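Local coordinates for bifunctional GH43-CE protein (Bacteroides eggerthii, PDB 6MLY) that probably cleaves xylose units from xylan through a family 43 glycoside hydrolase domain and carries a second catalytic domain of carbohydrate-esterase type, at residues 598-602 / 636-641; 718-723 / 750-756; 728-732 / 744-748; 759-763 / 777-781. One frame throughout, in Å; residues are numbered along the deposited sequence.

Contact 1. Residues 598-602 / 636-641; sequences INDVK and LAGTTN. With NA (sodium ion), chain H.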
loop_
_atom_site.group_PDB
_atom_site.type_symbol
_atom_site.label_atom_id
_atom_site.label_comp_id
_atom_site.label_asym_id
_atom_site.label_seq_id
_atom_site.Cartn_x
_atom_site.Cartn_y
_atom_site.Cartn_z
ATOM N N ILE A 598 4.951 27.015 13.304
ATOM C CA ILE A 598 6.222 26.747 14.000
ATOM C C ILE A 598 5.967 25.739 15.132
ATOM O O ILE A 598 6.806 24.871 15.394
ATOM C CB ILE A 598 6.908 28.056 14.476
ATOM C CG1 ILE A 598 8.295 27.797 15.072
ATOM C CG2 ILE A 598 6.035 28.846 15.445
ATOM C CD1 ILE A 598 9.277 27.150 14.125
ATOM N N ASN A 599 4.793 25.857 15.771
ATOM C CA ASN A 599 4.274 24.900 16.774
ATOM C C ASN A 599 4.275 23.467 16.218
ATOM O O ASN A 599 4.519 22.510 16.960
ATOM C CB ASN A 599 2.859 25.268 17.236
ATOM C CG ASN A 599 2.816 26.414 18.224
ATOM O OD1 ASN A 599 3.834 27.042 18.511
ATOM N ND2 ASN A 599 1.636 26.699 18.750
ATOM N N ASP A 600 3.992 23.328 14.919
ATOM C CA ASP A 600 3.936 22.030 14.272
ATOM C C ASP A 600 5.358 21.499 14.071
ATOM O O ASP A 600 5.636 20.341 14.379
ATOM C CB ASP A 600 3.153 22.090 12.957
ATOM C CG ASP A 600 1.645 22.202 13.131
ATOM O OD1 ASP A 600 1.169 22.122 14.286
ATOM O OD2 ASP A 600 0.955 22.386 12.111
ATOM N N VAL A 601 6.245 22.353 13.557
ATOM C CA VAL A 601 7.626 21.968 13.262
ATOM C C VAL A 601 8.267 21.404 14.535
ATOM O O VAL A 601 8.831 20.311 14.521
ATOM C CB VAL A 601 8.436 23.149 12.698
ATOM C CG1 VAL A 601 9.921 22.831 12.603
ATOM C CG2 VAL A 601 7.895 23.577 11.345
ATOM N N LYS A 602 8.149 22.160 15.630
ATOM C CA LYS A 602 8.741 21.788 16.901
ATOM C C LYS A 602 8.131 20.473 17.406
ATOM O O LYS A 602 8.828 19.699 18.053
ATOM C CB LYS A 602 8.594 22.935 17.906
ATOM C CG LYS A 602 9.454 24.149 17.591
ATOM C CD LYS A 602 9.648 25.098 18.757
ATOM C CE LYS A 602 10.520 26.296 18.439
ATOM N NZ LYS A 602 11.908 25.900 18.099
ATOM N N LEU A 636 13.454 29.818 11.518
ATOM C CA LEU A 636 12.798 30.240 12.766
ATOM C C LEU A 636 12.956 29.148 13.831
ATOM O O LEU A 636 13.076 29.454 15.013
ATOM C CB LEU A 636 11.318 30.529 12.479
ATOM C CG LEU A 636 10.520 31.144 13.627
ATOM C CD1 LEU A 636 11.001 32.555 13.922
ATOM C CD2 LEU A 636 9.034 31.155 13.312
ATOM N N ALA A 637 12.941 27.880 13.389
ATOM C CA ALA A 637 13.245 26.723 14.229
ATOM C C ALA A 637 14.701 26.787 14.709
ATOM O O ALA A 637 14.976 26.519 15.871
ATOM C CB ALA A 637 12.982 25.452 13.463
ATOM N N GLY A 638 15.614 27.146 13.796
ATOM C CA GLY A 638 17.057 27.292 14.066
ATOM C C GLY A 638 17.373 28.290 15.174
ATOM O O GLY A 638 18.187 28.007 16.059
ATOM N N THR A 639 16.725 29.458 15.144
ATOM C CA THR A 639 17.094 30.541 16.053
ATOM C C THR A 639 16.349 30.419 17.392
ATOM O O THR A 639 16.713 31.117 18.349
ATOM C CB THR A 639 16.914 31.926 15.408
ATOM O OG1 THR A 639 15.538 32.171 15.130
ATOM C CG2 THR A 639 17.703 32.086 14.128
ATOM N N THR A 640 15.348 29.533 17.481
ATOM C CA THR A 640 14.471 29.482 18.668
ATOM C C THR A 640 14.713 28.217 19.510
ATOM O O THR A 640 13.930 27.920 20.412
ATOM C CB THR A 640 13.001 29.659 18.266
ATOM O OG1 THR A 640 12.634 28.612 17.369
ATOM C CG2 THR A 640 12.749 31.011 17.634
ATOM N N ASN A 641 15.824 27.517 19.255
ATOM C CA ASN A 641 16.327 26.472 20.147
ATOM C C ASN A 641 16.221 26.939 21.602
ATOM O O ASN A 641 16.945 27.829 22.024
ATOM C CB ASN A 641 17.785 26.104 19.845
ATOM C CG ASN A 641 17.935 25.074 18.745
ATOM O OD1 ASN A 641 16.973 24.406 18.367
ATOM N ND2 ASN A 641 19.148 24.916 18.240
HETATM NA NA NA H . 18.185 31.999 20.048
#
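Thr640 OG1 is gripped twice: it accepts a hydrogen bond of 2.9 Å from Lys602 NZ and hands its own proton to Leu636 O, one helical turn back. The two segments belong to neighbouring helices, 596-610 and 629-639, of the alpha/beta-hydrolase domain, and the second of these follows what is probably the nucleophile elbow. Here it is running out, and the hydroxyl of Thr640 folds back on its last turn, placed between the backbone N and the carbonyl carbon (chi1 60°). The donor sits 17° from the plane of the Leu636 carbonyl. Lys602 reaches across with a straight chain that bends only at its final torsion (chi4 -64°), bringing the amine to the threonine. Lys602 as a whole is buried, and Ala637 O lies 3.8 Å from Lys602 NZ; this carbonyl would probably favour the positive charge. With an alanine instead of Thr640, the lysine amine would probably lose this oxygen and be set free to turn, and Leu636 O would lose its side-chain donor. Beside the polar link the helices meet through apolar side chains. Ile598 and Leu636 cross at about a right angle, CG1 of Ile598 lying 3.9 Å from CD2 of Leu636. Next door, Thr639 turns its carbonyl to the sodium ion, which Tyr720, Asp722 and Asp725 also bind. The Ala637 methyl touches two side chains of the first helix, its CB 4.1 Å from Ile598 CD1 and 4.1 Å from Val601 CG1.

Contact 2. Residues 718-723 / 750-756; sequences ITYIDK and ALRAQGR. With NA (sodium ion), chain H.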
loop_
_atom_site.group_PDB
_atom_site.type_symbol
_atom_site.label_atom_id
_atom_site.label_comp_id
_atom_site.label_asym_id
_atom_site.label_seq_id
_atom_site.Cartn_x
_atom_site.Cartn_y
_atom_site.Cartn_z
ATOM N N ILE A 718 15.395 36.426 12.635
ATOM C CA ILE A 718 16.493 37.331 13.044
ATOM C C ILE A 718 16.356 37.679 14.536
ATOM O O ILE A 718 17.339 37.677 15.264
ATOM C CB ILE A 718 16.556 38.592 12.147
ATOM C CG1 ILE A 718 17.117 38.271 10.757
ATOM C CG2 ILE A 718 17.338 39.708 12.823
ATOM C CD1 ILE A 718 17.174 39.454 9.808
ATOM N N THR A 719 15.126 37.960 14.974
ATOM C CA THR A 719 14.806 38.322 16.357
ATOM C C THR A 719 15.571 37.452 17.369
ATOM O O THR A 719 16.013 37.963 18.390
ATOM C CB THR A 719 13.293 38.215 16.600
ATOM O OG1 THR A 719 12.659 39.075 15.652
ATOM C CG2 THR A 719 12.864 38.593 18.002
ATOM N N TYR A 720 15.721 36.152 17.086
ATOM C CA TYR A 720 16.085 35.152 18.099
ATOM C C TYR A 720 17.526 34.646 17.922
ATOM O O TYR A 720 17.877 33.608 18.494
ATOM C CB TYR A 720 15.094 33.981 18.036
ATOM C CG TYR A 720 13.637 34.381 18.035
ATOM C CD1 TYR A 720 12.964 34.627 19.222
ATOM C CD2 TYR A 720 12.928 34.523 16.851
ATOM C CE1 TYR A 720 11.634 35.013 19.233
ATOM C CE2 TYR A 720 11.597 34.903 16.846
ATOM C CZ TYR A 720 10.945 35.149 18.042
ATOM O OH TYR A 720 9.636 35.525 18.062
ATOM N N ILE A 721 18.356 35.367 17.153
ATOM C CA ILE A 721 19.748 34.951 16.865
ATOM C C ILE A 721 20.643 35.239 18.079
ATOM O O ILE A 721 20.611 36.331 18.651
ATOM C CB ILE A 721 20.317 35.652 15.615
ATOM C CG1 ILE A 721 19.485 35.392 14.360
ATOM C CG2 ILE A 721 21.772 35.255 15.406
ATOM C CD1 ILE A 721 19.899 36.241 13.174
ATOM N N ASP A 722 21.495 34.265 18.415
ATOM C CA ASP A 722 22.473 34.397 19.478
ATOM C C ASP A 722 23.682 33.526 19.115
ATOM O O ASP A 722 23.676 32.866 18.082
ATOM C CB ASP A 722 21.837 34.069 20.834
ATOM C CG ASP A 722 21.638 32.588 21.085
ATOM O OD1 ASP A 722 20.475 32.122 20.997
ATOM O OD2 ASP A 722 22.644 31.915 21.379
ATOM N N LYS A 723 24.696 33.520 19.987
ATOM C CA LYS A 723 26.013 32.928 19.703
ATOM C C LYS A 723 25.912 31.391 19.695
ATOM O O LYS A 723 26.683 30.718 19.005
ATOM C CB LYS A 723 27.059 33.384 20.732
ATOM C CG LYS A 723 26.933 34.814 21.256
ATOM C CD LYS A 723 27.251 35.884 20.228
ATOM C CE LYS A 723 26.910 37.289 20.689
ATOM N NZ LYS A 723 27.515 38.326 19.818
ATOM N N ALA A 750 22.831 39.180 9.755
ATOM C CA ALA A 750 22.449 39.117 11.156
ATOM C C ALA A 750 23.169 37.939 11.829
ATOM O O ALA A 750 23.707 38.083 12.929
ATOM C CB ALA A 750 20.949 39.013 11.270
ATOM N N LEU A 751 23.186 36.795 11.132
ATOM C CA LEU A 751 23.814 35.553 11.597
ATOM C C LEU A 751 25.332 35.740 11.722
ATOM O O LEU A 751 25.890 35.598 12.811
ATOM C CB LEU A 751 23.491 34.425 10.610
ATOM C CG LEU A 751 22.046 33.926 10.609
ATOM C CD1 LEU A 751 21.755 33.138 9.344
ATOM C CD2 LEU A 751 21.755 33.083 11.842
ATOM N N ARG A 752 25.990 36.069 10.604
ATOM C CA ARG A 752 27.457 36.124 10.522
ATOM C C ARG A 752 28.031 37.021 11.621
ATOM O O ARG A 752 29.155 36.800 12.070
ATOM C CB ARG A 752 27.909 36.657 9.162
ATOM C CG ARG A 752 29.405 36.542 8.913
ATOM C CD ARG A 752 29.757 36.977 7.507
ATOM N NE ARG A 752 29.485 38.395 7.357
ATOM C CZ ARG A 752 30.291 39.363 7.792
ATOM N NH1 ARG A 752 31.481 39.058 8.279
ATOM N NH2 ARG A 752 29.906 40.629 7.730
ATOM N N ALA A 753 27.252 38.030 12.028
ATOM C CA ALA A 753 27.616 38.980 13.078
ATOM C C ALA A 753 27.796 38.261 14.417
ATOM O O ALA A 753 28.514 38.754 15.276
ATOM C CB ALA A 753 26.567 40.062 13.192
ATOM N N GLN A 754 27.109 37.123 14.595
ATOM C CA GLN A 754 27.161 36.350 15.835
ATOM C C GLN A 754 27.754 34.962 15.557
ATOM O O GLN A 754 27.714 34.091 16.412
ATOM C CB GLN A 754 25.767 36.332 16.468
ATOM C CG GLN A 754 25.072 37.689 16.399
ATOM C CD GLN A 754 24.458 38.150 17.698
ATOM O OE1 GLN A 754 23.783 37.399 18.400
ATOM N NE2 GLN A 754 24.683 39.416 18.020
ATOM N N GLY A 755 28.325 34.787 14.361
ATOM C CA GLY A 755 29.226 33.688 14.035
ATOM C C GLY A 755 28.498 32.455 13.535
ATOM O O GLY A 755 29.096 31.384 13.437
ATOM N N ARG A 756 27.212 32.616 13.205
ATOM C CA ARG A 756 26.298 31.500 12.946
ATOM C C ARG A 756 26.365 31.090 11.473
ATOM O O ARG A 756 26.344 29.907 11.167
ATOM C CB ARG A 756 24.872 31.883 13.347
ATOM C CG ARG A 756 24.698 32.147 14.836
ATOM C CD ARG A 756 25.205 30.996 15.688
ATOM N NE ARG A 756 26.641 31.058 15.928
ATOM C CZ ARG A 756 27.417 30.008 16.184
ATOM N NH1 ARG A 756 26.901 28.794 16.222
ATOM N NH2 ARG A 756 28.709 30.174 16.398
HETATM NA NA NA H . 18.185 31.999 20.048
#
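Ile721 pushes its CD1 methyl against the start of 750-756, 3.5 Å from Ala750 CB and 3.9 Å from Leu751 CD2. This is the close-packed half. Ile718 completes it, laying CG1 at 3.9 Å from the same Ala750 CB. Ile721 CG1 lies anti to its carbonyl carbon (chi1 -58°), which carries CD1 toward the helix, and its chain crosses that of Leu751 at about a right angle. Helix 741-752 ends here in a Schellman motif, with Gly755 at positive phi and Arg756 N bonded to Leu751 O.

Beyond the isoleucines the contact is looser and faces solvent. Lys723 runs obliquely past Gln754, Lys723 CD 4.1 Å from Gln754 CB, an aliphatic brush at the solvent side. Arg756 has defined polar partners: NE bonds Gln754 O nearly straight (163°) and close to the guanidinium plane, while NH1 bonds Asp725 O. Lys723 O sits over the centre of the guanidinium, 3.0 Å from Arg756 CZ, badly placed for a hydrogen bond. On the loop itself, Tyr720 O and Asp722 OD1 bind the sodium ion, together with Thr639 and Asp725, while Asp722 OD2 accepts from Asn724 N. With no clear hydrogen bond between its two segments, the contact rests on van der Waals packing, of methyls at one end and of longer chains at the other, and the carbonyl over the cationic face probably adds a favourable electrostatic term.

Contact 3. Residues 728-732 / 744-748; sequences FIVIH and SIFFS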
loop_
_atom_site.group_PDB
_atom_site.type_symbol
_atom_site.label_atom_id
_atom_site.label_comp_id
_atom_site.label_asym_id
_atom_site.label_seq_id
_atom_site.Cartn_x
_atom_site.Cartn_y
_atom_site.Cartn_z
ATOM N N PHE A 728 24.306 27.952 10.115
ATOM C CA PHE A 728 23.344 28.089 9.022
ATOM C C PHE A 728 24.062 28.050 7.670
ATOM O O PHE A 728 25.237 28.355 7.581
ATOM C CB PHE A 728 22.569 29.400 9.152
ATOM C CG PHE A 728 21.516 29.387 10.228
ATOM C CD1 PHE A 728 21.865 29.538 11.559
ATOM C CD2 PHE A 728 20.178 29.208 9.910
ATOM C CE1 PHE A 728 20.895 29.518 12.549
ATOM C CE2 PHE A 728 19.211 29.177 10.902
ATOM C CZ PHE A 728 19.571 29.330 12.220
ATOM N N ILE A 729 23.326 27.672 6.624
ATOM C CA ILE A 729 23.717 27.939 5.248
ATOM C C ILE A 729 22.494 28.508 4.528
ATOM O O ILE A 729 21.513 27.804 4.348
ATOM C CB ILE A 729 24.258 26.675 4.549
ATOM C CG1 ILE A 729 25.643 26.295 5.080
ATOM C CG2 ILE A 729 24.262 26.850 3.034
ATOM C CD1 ILE A 729 26.407 25.328 4.200
ATOM N N VAL A 730 22.566 29.782 4.135
ATOM C CA VAL A 730 21.490 30.434 3.409
ATOM C C VAL A 730 21.859 30.435 1.924
ATOM O O VAL A 730 23.005 30.708 1.583
ATOM C CB VAL A 730 21.237 31.860 3.929
ATOM C CG1 VAL A 730 20.091 32.527 3.184
ATOM C CG2 VAL A 730 20.979 31.872 5.428
ATOM N N ILE A 731 20.876 30.121 1.069
ATOM C CA ILE A 731 21.058 30.021 -0.389
ATOM C C ILE A 731 19.902 30.750 -1.088
ATOM O O ILE A 731 18.745 30.597 -0.691
ATOM C CB ILE A 731 21.146 28.548 -0.834
ATOM C CG1 ILE A 731 22.165 27.757 -0.006
ATOM C CG2 ILE A 731 21.431 28.458 -2.327
ATOM C CD1 ILE A 731 22.305 26.303 -0.413
ATOM N N HIS A 732 20.219 31.516 -2.139
ATOM C CA HIS A 732 19.241 32.380 -2.802
ATOM C C HIS A 732 19.741 32.820 -4.181
ATOM O O HIS A 732 20.879 33.265 -4.326
ATOM C CB HIS A 732 18.929 33.617 -1.947
ATOM C CG HIS A 732 17.556 34.154 -2.165
ATOM N ND1 HIS A 732 16.692 34.411 -1.122
ATOM C CD2 HIS A 732 16.881 34.449 -3.295
ATOM C CE1 HIS A 732 15.550 34.856 -1.600
ATOM N NE2 HIS A 732 15.638 34.886 -2.930
ATOM N N SER A 744 17.344 36.903 2.141
ATOM C CA SER A 744 18.426 35.998 2.518
ATOM C C SER A 744 19.621 36.785 3.080
ATOM O O SER A 744 20.202 36.366 4.084
ATOM C CB SER A 744 18.831 35.111 1.365
ATOM O OG SER A 744 18.076 33.906 1.366
ATOM N N ILE A 745 19.959 37.924 2.455
ATOM C CA ILE A 745 21.159 38.719 2.817
ATOM C C ILE A 745 20.957 39.390 4.185
ATOM O O ILE A 745 21.856 39.351 5.023
ATOM C CB ILE A 745 21.531 39.730 1.713
ATOM C CG1 ILE A 745 21.814 39.024 0.383
ATOM C CG2 ILE A 745 22.710 40.584 2.152
ATOM C CD1 ILE A 745 21.876 39.940 -0.814
ATOM N N PHE A 746 19.782 39.995 4.402
ATOM C CA PHE A 746 19.374 40.472 5.729
ATOM C C PHE A 746 19.680 39.403 6.787
ATOM O O PHE A 746 20.235 39.704 7.836
ATOM C CB PHE A 746 17.872 40.778 5.802
ATOM C CG PHE A 746 17.354 41.916 4.955
ATOM C CD1 PHE A 746 18.203 42.883 4.430
ATOM C CD2 PHE A 746 15.992 42.038 4.713
ATOM C CE1 PHE A 746 17.704 43.923 3.662
ATOM C CE2 PHE A 746 15.497 43.085 3.947
ATOM C CZ PHE A 746 16.354 44.027 3.425
ATOM N N PHE A 747 19.299 38.155 6.495
ATOM C CA PHE A 747 19.399 37.045 7.433
ATOM C C PHE A 747 20.868 36.646 7.625
ATOM O O PHE A 747 21.331 36.518 8.751
ATOM C CB PHE A 747 18.518 35.882 6.960
ATOM C CG PHE A 747 18.439 34.697 7.892
ATOM C CD1 PHE A 747 18.243 34.870 9.254
ATOM C CD2 PHE A 747 18.536 33.404 7.404
ATOM C CE1 PHE A 747 18.161 33.777 10.105
ATOM C CE2 PHE A 747 18.444 32.310 8.255
ATOM C CZ PHE A 747 18.261 32.499 9.606
ATOM N N SER A 748 21.595 36.448 6.522
ATOM C CA SER A 748 22.992 36.006 6.590
ATOM C C SER A 748 23.868 37.035 7.323
ATOM O O SER A 748 24.786 36.642 8.037
ATOM C CB SER A 748 23.545 35.680 5.226
ATOM O OG SER A 748 22.763 36.263 4.202
#
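Strand 728-732 and helix 744-748 run nearly antiparallel, at 161° with axes 8.8 Å apart, and their backbones come closest at Val730 and Ser744. They are the first two elements of a beta-alpha-beta unit, strand 727-733, helix 741-752 and strand 757-763, in the alpha/beta-hydrolase domain. Phe728, Val730 and His732 all face the helix and meet just two of its residues, Ser744 and Phe747.

At one end the rings of Phe728 and Phe747 form an offset edge-to-face pair, planes at 84° and centroids 5.4 Å apart. Phe747 offers the edge, its CZ 3.7 Å from Phe728 CE2; with CG anti to the backbone N (chi1 -175°), the ring is thrown out toward the strand. Val730 forks in the middle: CG2 packs obliquely on Phe747, 3.5 Å from its CD2, while CG1 lies against Ser744. The phenylalanine ring is thus bordered by two strand residues, and Ile718 touches it as well.

The other end is polar and buried. His732 is tied at both ring nitrogens, NE2 to Val739 O and ND1 in a hydrogen bond with Ser744 OG, which fixes how the imidazole is turned; it touches, without belonging to, a probable Ser-His-Asp triad. Separately, Ser744 O accepts from both N and OG of Ser748. Ser744 OG meets His732 ND1 at 2.9 Å, in the plane of the ring at its edge, and either atom could be the donor.

Contact 4. Residues 759-763 / 777-781; sequences EFISV and TLKKM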
loop_
_atom_site.group_PDB
_atom_site.type_symbol
_atom_site.label_atom_id
_atom_site.label_comp_id
_atom_site.label_asym_id
_atom_site.label_seq_id
_atom_site.Cartn_x
_atom_site.Cartn_y
_atom_site.Cartn_z
ATOM N N GLU A 759 27.978 29.811 5.522
ATOM C CA GLU A 759 28.145 30.168 4.127
ATOM C C GLU A 759 26.851 30.779 3.577
ATOM O O GLU A 759 25.769 30.238 3.788
ATOM C CB GLU A 759 28.525 28.918 3.336
ATOM C CG GLU A 759 29.112 29.200 1.967
ATOM C CD GLU A 759 29.501 27.942 1.211
ATOM O OE1 GLU A 759 29.315 26.829 1.769
ATOM O OE2 GLU A 759 29.979 28.068 0.066
ATOM N N PHE A 760 26.987 31.911 2.873
ATOM C CA PHE A 760 25.934 32.466 2.022
ATOM C C PHE A 760 26.260 32.134 0.560
ATOM O O PHE A 760 27.390 32.361 0.119
ATOM C CB PHE A 760 25.792 33.975 2.234
ATOM C CG PHE A 760 24.927 34.665 1.209
ATOM C CD1 PHE A 760 23.563 34.427 1.157
ATOM C CD2 PHE A 760 25.475 35.541 0.286
ATOM C CE1 PHE A 760 22.769 35.053 0.210
ATOM C CE2 PHE A 760 24.678 36.168 -0.660
ATOM C CZ PHE A 760 23.325 35.926 -0.695
ATOM N N ILE A 761 25.271 31.594 -0.170
ATOM C CA ILE A 761 25.453 31.137 -1.560
ATOM C C ILE A 761 24.501 31.901 -2.487
ATOM O O ILE A 761 23.288 31.770 -2.384
ATOM C CB ILE A 761 25.255 29.616 -1.680
ATOM C CG1 ILE A 761 26.201 28.860 -0.744
ATOM C CG2 ILE A 761 25.412 29.171 -3.127
ATOM C CD1 ILE A 761 25.999 27.364 -0.740
ATOM N N SER A 762 25.090 32.667 -3.413
ATOM C CA SER A 762 24.372 33.544 -4.320
ATOM C C SER A 762 24.488 33.003 -5.751
ATOM O O SER A 762 25.490 33.247 -6.430
ATOM C CB SER A 762 24.901 34.953 -4.200
ATOM O OG SER A 762 23.994 35.889 -4.759
ATOM N N VAL A 763 23.465 32.257 -6.189
ATOM C CA VAL A 763 23.432 31.643 -7.524
ATOM C C VAL A 763 23.134 32.729 -8.560
ATOM O O VAL A 763 22.096 33.385 -8.482
ATOM C CB VAL A 763 22.405 30.492 -7.587
ATOM C CG1 VAL A 763 22.245 29.933 -8.994
ATOM C CG2 VAL A 763 22.753 29.373 -6.617
ATOM N N THR A 777 24.935 23.490 -5.540
ATOM C CA THR A 777 24.216 24.011 -4.369
ATOM C C THR A 777 23.727 22.838 -3.510
ATOM O O THR A 777 23.867 22.859 -2.285
ATOM C CB THR A 777 23.068 24.949 -4.775
ATOM O OG1 THR A 777 22.560 24.574 -6.057
ATOM C CG2 THR A 777 23.493 26.399 -4.831
ATOM N N LEU A 778 23.169 21.817 -4.170
ATOM C CA LEU A 778 22.680 20.608 -3.503
ATOM C C LEU A 778 23.834 19.942 -2.739
ATOM O O LEU A 778 23.707 19.654 -1.556
ATOM C CB LEU A 778 22.077 19.662 -4.551
ATOM C CG LEU A 778 21.105 18.602 -4.030
ATOM C CD1 LEU A 778 19.781 19.230 -3.609
ATOM C CD2 LEU A 778 20.867 17.531 -5.084
ATOM N N LYS A 779 24.967 19.743 -3.422
ATOM C CA LYS A 779 26.134 19.038 -2.872
ATOM C C LYS A 779 26.671 19.759 -1.624
ATOM O O LYS A 779 27.198 19.111 -0.715
ATOM C CB LYS A 779 27.228 18.911 -3.938
ATOM C CG LYS A 779 28.373 17.963 -3.597
ATOM C CD LYS A 779 29.727 18.453 -4.076
ATOM C CE LYS A 779 30.861 17.498 -3.764
ATOM N NZ LYS A 779 31.127 17.401 -2.308
ATOM N N LYS A 780 26.550 21.092 -1.583
ATOM C CA LYS A 780 27.046 21.870 -0.452
ATOM C C LYS A 780 26.145 21.663 0.770
ATOM O O LYS A 780 26.629 21.684 1.897
ATOM C CB LYS A 780 27.164 23.351 -0.815
ATOM C CG LYS A 780 28.480 23.722 -1.485
ATOM C CD LYS A 780 28.516 25.139 -1.980
ATOM C CE LYS A 780 29.848 25.514 -2.587
ATOM N NZ LYS A 780 29.871 26.947 -2.960
ATOM N N MET A 781 24.844 21.470 0.533
ATOM C CA MET A 781 23.881 21.166 1.598
ATOM C C MET A 781 24.292 19.868 2.308
ATOM O O MET A 781 24.316 19.802 3.540
ATOM C CB MET A 781 22.465 21.002 1.035
ATOM C CG MET A 781 21.414 20.780 2.105
ATOM S SD MET A 781 19.764 20.568 1.417
ATOM C CE MET A 781 19.922 18.924 0.718
#
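The last strand of the alpha/beta-hydrolase sheet, 757-763, is covered on one face by the C-terminal helix 775-789, and this contact is part of that cover. Glu759, Ile761 and Val763 face the helix, which runs nearly antiparallel to the strand (167°, axes 11.0 Å apart). Phe760, between them, packs instead on helix 741-752, so the sheet is sandwiched between helices.

Thr777 serves the Val763 end. Its CG2 methyl meets both branched residues, 3.5 Å from Val763 CG2 and 3.8 Å from Ile761 CG2, while its hydroxyl is bonded to Asn774 N. One turn on, Lys780 lays its aliphatic chain over Ile761, the isoleucine CD1 3.6 Å from the lysine CD. That chain is extended beyond CG and ends at the carboxylate of Glu759, forming a salt bridge of 3.2 Å between Lys780 NZ and Glu759 OE2. The ammonium comes on the syn side of OE2, 24° out of the carboxylate plane. Glu759 meets it with an equally straight chain, CG anti to the backbone N (chi1 -163°), and the two side chains cross at about a right angle.

An alanine in place of Glu759 would probably leave the Lys780 ammonium without its mate here and let the end of the lysine swing away from the strand. The exposed lysine thus does two jobs, roofing Ile761 with its methylenes and pairing its charge at the surface, where solvent probably weakens the bridge.

Overall arrangement
All four contacts lie in the C-terminal alpha/beta-hydrolase domain. From the N terminus, contact 1 comes first, closing a loop by joining helices 596-610 and 629-639, with 33 residues between its segments. Contact 2 opens later, in the loop before strand 727-733, and ends beyond helix 741-752; contact 3 falls wholly within that span, so these two nest. Contact 4 then follows in series and brings the C-terminal helix onto the sheet. The sodium ion joins contacts 1 and 2, and Phe728 of contact 3 also packs on Gly638 and Thr639 of contact 1. Contacts 3 and 4 meet through the paired parallel strands 727-733 and 757-763, with helices on both faces of the sheet.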